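Local structure of Non-ribosomal peptide synthetase (Methanobrevibacter ruminantium, 6VTJ) at residues Gly195-Ile200 against Asn216-Val221; Tyr155-Lys160 against Lys204-Glu209; Tyr229-Asn234 against Lys296-Arg301; Tyr253-Thr258 against Arg301-Ala306. The protein probably catalyses the NAD(P)H-dependent reductive release of a peptide carried on the phosphopantetheine arm of its thiolation domain. All coordinates share one frame; numbering follows the deposited sequence.

Contact 1 of 4, residues Gly195-Ile200 against Asn216-Val221; sequences GDITEI and NSAALV. With PNS (4'-phosphopantetheine), chain B.
Two loops of the Rossmann-type reductase domain meet where Ile197 packs on Ala218 and Asn216. They follow strands 190-194 and 213-216, at the C-terminal strand ends where this fold usually receives its dinucleotide. The touching is done by one methyl. Ile197 CD1 lies 3.8 Å from Ala218 CB and 3.9 Å from Asn216 OD1. Ile197 places CG1 between its own backbone N and carbonyl carbon (chi1 64°), and from there the extended branch reaches over to the other loop. The amide oxygen it rests against is already used, because Asn216 OD1 is hydrogen-bonded to Thr132 OG1.

The turn that carries Ile197 is braced from within. Asp196 to Glu199 form a type I turn, closed by Glu199 N to Asp196 O at 3.0 Å. Asp196 OD1 takes two donors on the same face of its carboxylate: Thr198 N at 3.0 Å, which makes an Asx turn, and Thr198 OG1 at 2.7 Å.

At the far end of 216-221, Val221 O accepts a weak bond of 3.5 Å from N41 of the phosphopantetheine. This segment thus leads on to the pocket, while the Ile197 contact is set back from it. Thr132 of strand 129-132 touches Ile197. Helix 229-246 flanks the site, where Asn240 ND2 bonds to Ile197 O and Val238 touches Asn216.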
# COMPACT_ATOMS: atom_id res chain seq x y z
N GLY A 195 -16.31 -8.76 13.01
CA GLY A 195 -15.82 -9.72 12.04
C GLY A 195 -14.40 -9.43 11.62
O GLY A 195 -13.85 -8.35 11.85
N ASP A 196 -13.83 -10.44 10.96
CA ASP A 196 -12.44 -10.51 10.53
C ASP A 196 -12.46 -11.20 9.18
O ASP A 196 -12.94 -12.33 9.08
CB ASP A 196 -11.63 -11.32 11.57
CG ASP A 196 -10.13 -11.31 11.32
OD1 ASP A 196 -9.68 -11.19 10.15
OD2 ASP A 196 -9.39 -11.46 12.32
N ILE A 197 -11.95 -10.54 8.13
CA ILE A 197 -12.07 -11.16 6.81
C ILE A 197 -11.26 -12.46 6.72
O ILE A 197 -11.52 -13.27 5.82
CB ILE A 197 -11.70 -10.18 5.66
CG1 ILE A 197 -10.23 -9.76 5.72
CG2 ILE A 197 -12.65 -8.99 5.62
CD1 ILE A 197 -9.74 -9.02 4.45
N THR A 198 -10.29 -12.68 7.62
CA THR A 198 -9.50 -13.92 7.59
C THR A 198 -10.26 -15.13 8.14
O THR A 198 -9.78 -16.26 7.97
CB THR A 198 -8.19 -13.80 8.37
OG1 THR A 198 -8.46 -13.54 9.75
CG2 THR A 198 -7.32 -12.70 7.80
N GLU A 199 -11.38 -14.92 8.81
CA GLU A 199 -12.25 -15.99 9.26
C GLU A 199 -13.48 -15.99 8.35
O GLU A 199 -14.27 -15.05 8.38
CB GLU A 199 -12.66 -15.79 10.71
CG GLU A 199 -11.50 -15.80 11.69
CD GLU A 199 -10.71 -17.08 11.60
OE1 GLU A 199 -9.46 -17.01 11.72
OE2 GLU A 199 -11.33 -18.15 11.41
N ILE A 200 -13.63 -17.06 7.58
CA ILE A 200 -14.73 -17.14 6.62
C ILE A 200 -16.09 -17.20 7.32
O ILE A 200 -17.08 -16.64 6.82
CB ILE A 200 -14.49 -18.33 5.67
CG1 ILE A 200 -15.56 -18.39 4.58
CG2 ILE A 200 -14.37 -19.65 6.45
CD1 ILE A 200 -14.99 -18.81 3.21
N ASN A 216 -13.71 -4.08 -0.61
CA ASN A 216 -12.67 -4.70 0.20
C ASN A 216 -11.45 -3.78 0.21
O ASN A 216 -10.60 -3.82 -0.69
CB ASN A 216 -12.30 -6.08 -0.32
CG ASN A 216 -11.44 -6.82 0.69
OD1 ASN A 216 -11.89 -7.10 1.79
ND2 ASN A 216 -10.19 -7.07 0.34
N SER A 217 -11.40 -2.92 1.23
CA SER A 217 -10.25 -2.07 1.46
C SER A 217 -9.41 -2.55 2.63
O SER A 217 -8.35 -1.98 2.87
CB SER A 217 -10.67 -0.62 1.68
OG SER A 217 -11.14 -0.44 3.00
N ALA A 218 -9.84 -3.59 3.35
CA ALA A 218 -8.98 -4.17 4.37
C ALA A 218 -7.75 -4.74 3.70
O ALA A 218 -7.86 -5.48 2.72
CB ALA A 218 -9.69 -5.27 5.16
N ALA A 219 -6.58 -4.42 4.26
CA ALA A 219 -5.28 -4.81 3.76
C ALA A 219 -4.24 -4.57 4.84
O ALA A 219 -4.37 -3.64 5.64
CB ALA A 219 -4.88 -4.02 2.51
N LEU A 220 -3.19 -5.39 4.82
CA LEU A 220 -1.97 -5.11 5.58
C LEU A 220 -0.96 -4.53 4.60
O LEU A 220 -0.50 -5.23 3.69
CB LEU A 220 -1.47 -6.40 6.27
CG LEU A 220 0.00 -6.55 6.64
CD1 LEU A 220 0.36 -5.43 7.58
CD2 LEU A 220 0.18 -7.85 7.36
N VAL A 221 -0.66 -3.23 4.72
CA VAL A 221 0.13 -2.53 3.71
C VAL A 221 1.58 -2.34 4.15
O VAL A 221 2.20 -1.32 3.84
CB VAL A 221 -0.53 -1.18 3.31
CG1 VAL A 221 -1.98 -1.40 2.92
CG2 VAL A 221 -0.45 -0.13 4.42
O23 PNS B . 6.77 -4.13 11.05
P24 PNS B . 7.51 -2.88 11.12
O26 PNS B . 7.02 -1.88 12.04
O27 PNS B . 7.27 -2.22 9.75
C28 PNS B . 8.06 -1.18 9.27
C29 PNS B . 7.87 -0.93 7.79
C30 PNS B . 8.69 0.26 7.40
C31 PNS B . 8.37 -2.13 7.00
C32 PNS B . 6.38 -0.62 7.52
O33 PNS B . 5.94 0.31 8.46
C34 PNS B . 6.11 -0.15 6.10
O35 PNS B . 6.30 -0.90 5.20
N36 PNS B . 5.66 1.10 5.91
C37 PNS B . 5.31 1.68 4.66
C38 PNS B . 3.87 1.45 4.26
C39 PNS B . 3.46 2.30 3.10
O40 PNS B . 3.82 3.43 3.00
N41 PNS B . 2.70 1.72 2.24

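Contact 2 of 4, residues Tyr155-Lys160 against Lys204-Glu209; sequences YCMLRK and KQLEDE
Tyr155 and Glu209 make the polar part of this contact. Tyr155 OH donates to Glu209 OE1 at 2.7 Å. The hydroxyl comes to the anti side of the carboxylate oxygen, 23° out of the carboxylate plane. OE1 itself lies at the ring edge, near the ring plane, although the carboxylate is turned 53° from the ring. Glu209 folds back at chi2 (-65°), and this brings its acid group over to the hydroxyl. Its aliphatic part follows the same end of the ring, with Glu209 CB 4.0 Å from Tyr155 CZ. Lys153 NZ is a second hydrogen-bond partner of Tyr155 OH, and the phenol oxygen is therefore gripped from two sources.

The segments belong to the Rossmann sheet and to one of its crossovers. Tyr155 and Met157 lie on strand 154-158. Residues 204-209 are part of the connection from strand 190-194 to strand 213-216. This connection has to pass across strands 154-158 and 129-132.

The apolar part centres on Leu206, whose two methyls serve different neighbours. Leu206 CD1 meets Met157 CE at 3.7 Å, the thioether chain being bent at its last torsion. Leu206 CD2 approaches Tyr155 CD2 obliquely and more loosely, at 4.4 Å. Ile193 and Leu130 of the adjoining strands also touch Leu206.

Backbone bonds shape the crossing segment. Two type I turns share it, closed by Glu207 N to Lys204 O at 3.0 Å and by Glu209 N to Leu206 O at 3.1 Å.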
# COMPACT_ATOMS: atom_id res chain seq x y z
N TYR A 155 -22.71 -1.61 5.81
CA TYR A 155 -22.27 -2.53 6.84
C TYR A 155 -20.75 -2.48 6.93
O TYR A 155 -20.07 -2.69 5.92
CB TYR A 155 -22.70 -3.96 6.51
CG TYR A 155 -24.19 -4.19 6.45
CD1 TYR A 155 -24.95 -3.72 5.38
CD2 TYR A 155 -24.84 -4.89 7.46
CE1 TYR A 155 -26.33 -3.95 5.32
CE2 TYR A 155 -26.22 -5.12 7.42
CZ TYR A 155 -26.95 -4.65 6.35
OH TYR A 155 -28.30 -4.87 6.30
N CYS A 156 -20.21 -2.26 8.12
CA CYS A 156 -18.76 -2.14 8.29
C CYS A 156 -18.29 -3.29 9.16
O CYS A 156 -18.65 -3.37 10.33
CB CYS A 156 -18.39 -0.80 8.94
SG CYS A 156 -19.04 0.63 8.07
N MET A 157 -17.47 -4.17 8.59
CA MET A 157 -16.97 -5.32 9.33
C MET A 157 -15.64 -4.99 10.00
O MET A 157 -14.68 -4.62 9.32
CB MET A 157 -16.82 -6.53 8.42
CG MET A 157 -16.69 -7.83 9.20
SD MET A 157 -16.09 -9.21 8.21
CE MET A 157 -17.46 -9.45 7.10
N LEU A 158 -15.58 -5.15 11.30
CA LEU A 158 -14.39 -4.89 12.04
C LEU A 158 -14.29 -5.65 13.36
O LEU A 158 -15.26 -6.14 13.86
CB LEU A 158 -14.30 -3.42 12.31
CG LEU A 158 -15.37 -2.73 13.12
CD1 LEU A 158 -15.20 -2.91 14.59
CD2 LEU A 158 -15.58 -1.29 12.80
N ARG A 159 -13.09 -5.74 13.89
CA ARG A 159 -12.85 -6.36 15.19
C ARG A 159 -13.11 -5.34 16.30
O ARG A 159 -12.91 -4.14 16.13
CB ARG A 159 -11.41 -6.86 15.29
CG ARG A 159 -11.03 -7.97 14.29
CD ARG A 159 -9.56 -8.44 14.46
NE ARG A 159 -8.61 -7.67 13.66
CZ ARG A 159 -8.14 -8.05 12.48
N LYS A 160 -13.54 -5.84 17.47
CA LYS A 160 -13.78 -4.95 18.60
C LYS A 160 -12.50 -4.27 19.08
O LYS A 160 -12.54 -3.15 19.61
CB LYS A 160 -14.43 -5.72 19.75
N LYS A 204 -20.73 -15.57 7.41
CA LYS A 204 -22.00 -16.28 7.46
C LYS A 204 -23.11 -15.39 8.03
O LYS A 204 -24.23 -15.40 7.52
CB LYS A 204 -21.85 -17.56 8.29
N GLN A 205 -22.81 -14.60 9.06
CA GLN A 205 -23.82 -13.74 9.67
C GLN A 205 -24.41 -12.72 8.71
O GLN A 205 -25.44 -12.12 9.04
CB GLN A 205 -23.24 -13.01 10.88
CG GLN A 205 -22.20 -11.94 10.53
CD GLN A 205 -21.58 -11.32 11.76
OE1 GLN A 205 -22.30 -10.86 12.66
NE2 GLN A 205 -20.25 -11.27 11.81
N LEU A 206 -23.78 -12.49 7.55
CA LEU A 206 -24.27 -11.52 6.59
C LEU A 206 -25.09 -12.14 5.47
O LEU A 206 -25.58 -11.41 4.61
CB LEU A 206 -23.11 -10.74 5.98
CG LEU A 206 -22.20 -9.99 6.94
CD1 LEU A 206 -21.01 -9.51 6.16
CD2 LEU A 206 -22.94 -8.83 7.61
N GLU A 207 -25.24 -13.46 5.46
CA GLU A 207 -25.87 -14.08 4.30
C GLU A 207 -27.37 -13.80 4.21
O GLU A 207 -27.96 -14.08 3.16
CB GLU A 207 -25.61 -15.58 4.32
CG GLU A 207 -24.13 -15.90 4.29
CD GLU A 207 -23.86 -17.29 3.77
OE1 GLU A 207 -22.69 -17.61 3.44
OE2 GLU A 207 -24.84 -18.07 3.68
N ASP A 208 -27.98 -13.26 5.26
CA ASP A 208 -29.39 -12.89 5.24
C ASP A 208 -29.58 -11.37 5.34
O ASP A 208 -30.59 -10.90 5.87
CB ASP A 208 -30.15 -13.59 6.37
N GLU A 209 -28.58 -10.59 4.84
CA GLU A 209 -28.59 -9.13 4.81
C GLU A 209 -28.65 -8.63 3.38
O GLU A 209 -28.03 -9.24 2.49
CB GLU A 209 -27.36 -8.52 5.50
CG GLU A 209 -27.21 -8.86 6.98
CD GLU A 209 -28.32 -8.28 7.83
OE1 GLU A 209 -28.87 -7.22 7.46
OE2 GLU A 209 -28.62 -8.89 8.88

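Contact 3 of 4, residues Tyr229-Asn234 against Lys296-Arg301; sequences YIFRVN and KFLAER
This is a helix-helix contact bridged by water, with Asn234 on helix 229-246 facing Lys296 and Ala299 on helix 291-308. Both helices pack against the Rossmann sheet. The short axes come within 9.9 Å at a crossing angle of -30°.

The main-chain oxygen of Asn234 does most of the work. Ala299 CB sits 3.4 Å from Asn234 O. A water donates to the same oxygen at 2.8 Å and accepts from Lys296 NZ at 3.0 Å. The Lys296 chain is bent at chi2 and chi3, and its CD passes 4.2 Å from Asn234 ND2. NZ also bonds to Ile256 O of strand 252-258. The Asn234 amide is held at both ends, OD1 by Leu220 N and ND2 by Ser295 OG. Beside this, Phe231 CE1 and Leu298 CD1 make a loose, oblique contact at 4.4 Å.

Helix 229-246 widens into a pi-type turn at 232-234. Tyr292 and Lys296 fit the Tyr-x-x-x-Lys signature of short-chain dehydrogenases/reductases. An asparagine carbonyl linked by water to this lysine is consistent with the catalytic tetrad of that superfamily.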
# COMPACT_ATOMS: atom_id res chain seq x y z
N TYR A 229 1.55 -13.56 7.52
CA TYR A 229 0.22 -13.06 7.86
C TYR A 229 -0.29 -12.11 6.78
O TYR A 229 -1.51 -12.04 6.54
CB TYR A 229 0.27 -12.37 9.23
CG TYR A 229 -1.07 -11.89 9.73
CD1 TYR A 229 -2.08 -12.79 10.05
CD2 TYR A 229 -1.32 -10.54 9.89
CE1 TYR A 229 -3.31 -12.36 10.51
CE2 TYR A 229 -2.56 -10.08 10.36
CZ TYR A 229 -3.55 -10.99 10.67
OH TYR A 229 -4.78 -10.53 11.13
N ILE A 230 0.63 -11.39 6.12
CA ILE A 230 0.25 -10.48 5.05
C ILE A 230 -0.55 -11.21 3.98
O ILE A 230 -1.49 -10.66 3.41
CB ILE A 230 1.49 -9.79 4.46
CG1 ILE A 230 1.07 -8.79 3.36
CG2 ILE A 230 2.48 -10.81 3.92
CD1 ILE A 230 2.13 -7.75 2.99
N PHE A 231 -0.20 -12.47 3.72
CA PHE A 231 -0.95 -13.26 2.75
C PHE A 231 -2.30 -13.70 3.31
O PHE A 231 -3.24 -13.94 2.54
CB PHE A 231 -0.15 -14.49 2.32
CG PHE A 231 1.08 -14.16 1.51
CD1 PHE A 231 0.98 -13.75 0.19
CD2 PHE A 231 2.34 -14.29 2.06
CE1 PHE A 231 2.13 -13.45 -0.56
CE2 PHE A 231 3.48 -14.01 1.33
CZ PHE A 231 3.37 -13.59 0.02
N ARG A 232 -2.42 -13.84 4.64
CA ARG A 232 -3.72 -14.19 5.20
C ARG A 232 -4.71 -13.05 5.04
O ARG A 232 -5.87 -13.27 4.69
CB ARG A 232 -3.59 -14.55 6.69
CG ARG A 232 -2.85 -15.83 6.99
CD ARG A 232 -3.79 -17.00 7.02
NE ARG A 232 -4.70 -16.94 8.16
CZ ARG A 232 -6.03 -16.97 8.06
NH1 ARG A 232 -6.61 -17.04 6.85
NH2 ARG A 232 -6.78 -16.91 9.15
N VAL A 233 -4.27 -11.82 5.33
CA VAL A 233 -5.17 -10.68 5.21
C VAL A 233 -5.40 -10.33 3.75
O VAL A 233 -6.55 -10.15 3.31
CB VAL A 233 -4.63 -9.46 5.99
CG1 VAL A 233 -5.53 -8.24 5.77
CG2 VAL A 233 -4.51 -9.77 7.47
N ASN A 234 -4.32 -10.24 2.97
CA ASN A 234 -4.41 -9.69 1.62
C ASN A 234 -4.86 -10.70 0.58
O ASN A 234 -5.34 -10.30 -0.48
CB ASN A 234 -3.07 -9.10 1.23
CG ASN A 234 -2.72 -7.88 2.04
OD1 ASN A 234 -3.47 -7.51 2.95
ND2 ASN A 234 -1.59 -7.25 1.73
N LYS A 296 -1.00 -8.62 -3.27
CA LYS A 296 -2.04 -7.88 -3.98
C LYS A 296 -2.26 -8.46 -5.38
O LYS A 296 -3.41 -8.54 -5.86
CB LYS A 296 -1.68 -6.40 -4.05
CG LYS A 296 -1.60 -5.70 -2.70
CD LYS A 296 -2.91 -5.78 -1.92
CE LYS A 296 -4.00 -4.93 -2.55
NZ LYS A 296 -5.13 -4.79 -1.62
N PHE A 297 -1.18 -8.87 -6.05
CA PHE A 297 -1.32 -9.48 -7.36
C PHE A 297 -2.14 -10.76 -7.29
O PHE A 297 -3.01 -11.01 -8.14
CB PHE A 297 0.07 -9.77 -7.96
CG PHE A 297 0.03 -10.65 -9.17
CD1 PHE A 297 0.11 -12.05 -9.04
CD2 PHE A 297 -0.08 -10.10 -10.44
CE1 PHE A 297 0.05 -12.87 -10.16
CE2 PHE A 297 -0.12 -10.92 -11.57
CZ PHE A 297 -0.05 -12.32 -11.42
N LEU A 298 -1.86 -11.61 -6.29
CA LEU A 298 -2.61 -12.86 -6.14
C LEU A 298 -4.07 -12.58 -5.85
O LEU A 298 -4.97 -13.28 -6.34
CB LEU A 298 -1.98 -13.72 -5.03
CG LEU A 298 -0.57 -14.27 -5.31
CD1 LEU A 298 0.01 -14.98 -4.08
CD2 LEU A 298 -0.59 -15.21 -6.52
N ALA A 299 -4.34 -11.53 -5.08
CA ALA A 299 -5.73 -11.13 -4.85
C ALA A 299 -6.41 -10.70 -6.16
O ALA A 299 -7.55 -11.10 -6.43
CB ALA A 299 -5.77 -10.03 -3.81
N GLU A 300 -5.73 -9.90 -6.98
CA GLU A 300 -6.29 -9.47 -8.25
C GLU A 300 -6.63 -10.68 -9.11
O GLU A 300 -7.69 -10.73 -9.74
CB GLU A 300 -5.32 -8.55 -9.00
CG GLU A 300 -5.32 -7.08 -8.51
CD GLU A 300 -4.67 -6.11 -9.49
OE1 GLU A 300 -4.54 -6.44 -10.68
OE2 GLU A 300 -4.30 -4.98 -9.07
N ARG A 301 -5.71 -11.64 -9.18
CA ARG A 301 -5.96 -12.83 -9.99
C ARG A 301 -7.15 -13.63 -9.46
O ARG A 301 -7.94 -14.15 -10.25
CB ARG A 301 -4.71 -13.71 -10.02
CG ARG A 301 -4.78 -14.85 -11.02
CD ARG A 301 -3.46 -15.60 -11.04
NE ARG A 301 -3.32 -16.46 -9.88
CZ ARG A 301 -2.29 -17.27 -9.66
NH1 ARG A 301 -1.28 -17.33 -10.52
NH2 ARG A 301 -2.27 -18.02 -8.56
O HOH W 1 -5.91 -7.51 -0.57

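Contact 4 of 4, residues Tyr253-Thr258 against Arg301-Ala306; sequences YVQIST and RAVLQA
Val303 CG2 is the one atom of segment 301-306 that touches the strand segment. It lies 3.9 Å from Gln255 CB and 4.0 Å from Tyr253 CE1. Tyr253 CD1 is almost as near to it, at 4.2 Å. The methyl comes to the tyrosine ring obliquely, and the two side chains run at about a right angle. Val303 sets CG2 anti to its carbonyl carbon, which points this branch at the sheet.

Gln255 meets the methyl mainly with CB; its CG is 4.2 Å from Val303 CG2. CG stands anti to the backbone N (chi1 162°), and the chain then bends at chi2 (71°). This turns the amide away from Val303, toward the earlier turn of the helix at Lys296 and Ala299. There OE1 accepts from Asn216 ND2 on the neighbouring strand, which anchors the oxygen end of the amide.

The contact sits inside a beta-alpha-beta crossover. Strand 252-258 runs into helix 291-308 by way of a long connection, and the helix returns to strand 313-322, which pairs parallel with 252-258. Val303 accordingly reaches the next strand too, resting on Val313 and Ile315.

Farther out, Val238 of helix 229-246 touches both Tyr253 and Gln255. One turn before Val303, Glu300 is tied to the same strand by a hydrogen bond from Ser257 OG to Glu300 OE2. Inside the helix, Gln305 N bonds to Arg301 O at 2.9 Å.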
# COMPACT_ATOMS: atom_id res chain seq x y z
N TYR A 253 -18.29 -7.44 -6.27
CA TYR A 253 -17.12 -7.45 -5.40
C TYR A 253 -16.10 -6.45 -5.94
O TYR A 253 -15.54 -6.64 -7.02
CB TYR A 253 -16.51 -8.85 -5.31
CG TYR A 253 -15.42 -8.94 -4.25
CD1 TYR A 253 -14.10 -8.60 -4.55
CD2 TYR A 253 -15.71 -9.37 -2.96
CE1 TYR A 253 -13.11 -8.68 -3.58
CE2 TYR A 253 -14.72 -9.45 -2.00
CZ TYR A 253 -13.43 -9.11 -2.31
OH TYR A 253 -12.44 -9.20 -1.35
N VAL A 254 -15.84 -5.39 -5.18
CA VAL A 254 -14.89 -4.36 -5.54
C VAL A 254 -13.66 -4.51 -4.66
O VAL A 254 -13.73 -4.30 -3.44
CB VAL A 254 -15.50 -2.97 -5.38
CG1 VAL A 254 -14.47 -1.92 -5.74
CG2 VAL A 254 -16.75 -2.86 -6.26
N GLN A 255 -12.54 -4.86 -5.27
CA GLN A 255 -11.27 -5.02 -4.59
C GLN A 255 -10.48 -3.72 -4.73
O GLN A 255 -10.32 -3.22 -5.84
CB GLN A 255 -10.50 -6.20 -5.19
CG GLN A 255 -8.99 -6.24 -4.88
CD GLN A 255 -8.69 -6.59 -3.43
OE1 GLN A 255 -9.57 -6.54 -2.57
NE2 GLN A 255 -7.44 -6.97 -3.16
N ILE A 256 -10.00 -3.17 -3.62
CA ILE A 256 -9.05 -2.07 -3.69
C ILE A 256 -7.67 -2.68 -3.82
O ILE A 256 -7.27 -3.51 -3.00
CB ILE A 256 -9.13 -1.16 -2.46
CG1 ILE A 256 -10.58 -0.74 -2.19
CG2 ILE A 256 -8.15 0.00 -2.61
CD1 ILE A 256 -11.31 -0.11 -3.43
N SER A 257 -6.95 -2.29 -4.87
CA SER A 257 -5.65 -2.88 -5.16
C SER A 257 -4.59 -1.79 -5.19
O SER A 257 -4.81 -0.69 -4.69
CB SER A 257 -5.70 -3.64 -6.49
OG SER A 257 -4.58 -4.52 -6.65
N THR A 258 -3.42 -2.10 -5.75
CA THR A 258 -2.34 -1.14 -5.82
C THR A 258 -1.83 -1.06 -7.25
O THR A 258 -1.78 -2.07 -7.96
CB THR A 258 -1.17 -1.50 -4.85
OG1 THR A 258 -0.06 -0.63 -5.09
CG2 THR A 258 -0.69 -2.95 -5.05
N ARG A 301 -5.71 -11.64 -9.18
CA ARG A 301 -5.96 -12.83 -9.99
C ARG A 301 -7.15 -13.63 -9.46
O ARG A 301 -7.94 -14.15 -10.25
CB ARG A 301 -4.71 -13.71 -10.02
CG ARG A 301 -4.78 -14.85 -11.02
CD ARG A 301 -3.46 -15.60 -11.04
NE ARG A 301 -3.32 -16.46 -9.88
CZ ARG A 301 -2.29 -17.27 -9.66
NH1 ARG A 301 -1.28 -17.33 -10.52
NH2 ARG A 301 -2.27 -18.02 -8.56
N ALA A 302 -7.30 -13.73 -8.14
CA ALA A 302 -8.49 -14.40 -7.61
C ALA A 302 -9.77 -13.67 -8.00
O ALA A 302 -10.79 -14.30 -8.36
CB ALA A 302 -8.38 -14.52 -6.09
N VAL A 303 -9.74 -12.34 -7.95
CA VAL A 303 -10.94 -11.56 -8.26
C VAL A 303 -11.33 -11.77 -9.72
O VAL A 303 -12.49 -12.06 -10.05
CB VAL A 303 -10.70 -10.07 -7.94
CG1 VAL A 303 -11.83 -9.23 -8.51
CG2 VAL A 303 -10.56 -9.85 -6.43
N LEU A 304 -10.34 -11.67 -10.63
CA LEU A 304 -10.63 -11.85 -12.05
C LEU A 304 -11.01 -13.30 -12.39
O LEU A 304 -11.83 -13.53 -13.29
CB LEU A 304 -9.43 -11.38 -12.88
CG LEU A 304 -9.19 -9.86 -12.89
CD1 LEU A 304 -7.82 -9.46 -13.45
CD2 LEU A 304 -10.30 -9.17 -13.67
N GLN A 305 -10.42 -14.28 -11.71
CA GLN A 305 -10.87 -15.67 -11.85
C GLN A 305 -12.36 -15.81 -11.56
O GLN A 305 -13.13 -16.36 -12.36
CB GLN A 305 -10.05 -16.55 -10.92
CG GLN A 305 -10.32 -18.04 -11.05
CD GLN A 305 -9.43 -18.84 -10.12
OE1 GLN A 305 -8.21 -18.77 -10.20
NE2 GLN A 305 -10.05 -19.58 -9.21
N ALA A 306 -12.79 -15.32 -10.38
CA ALA A 306 -14.22 -15.36 -10.05
C ALA A 306 -15.05 -14.66 -11.12
O ALA A 306 -16.18 -15.06 -11.40
CB ALA A 306 -14.48 -14.70 -8.69

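All four contacts lie in the reductase domain. Contacts 3 and 4 share Arg301 and helix 291-308, and their centres are 10 Å apart. Contact 1 is also 10 Å from contact 3, centre to centre, and Thr198 O lies 3.3 Å from Arg232 NH2, a probable hydrogen bond. Contact 2 is the outlying one. It joins contact 1 through Gly195 N and Leu158 O at 3.0 Å. Its centre is 12 Å from that of contact 1 and 20 to 21 Å from those of contacts 4 and 3. Val221 of contact 1 lines the phosphopantetheine pocket. The Lys296 side chain of contact 3, possibly the lysine of a short-chain dehydrogenase-type centre, is about 10 Å from the bound arm.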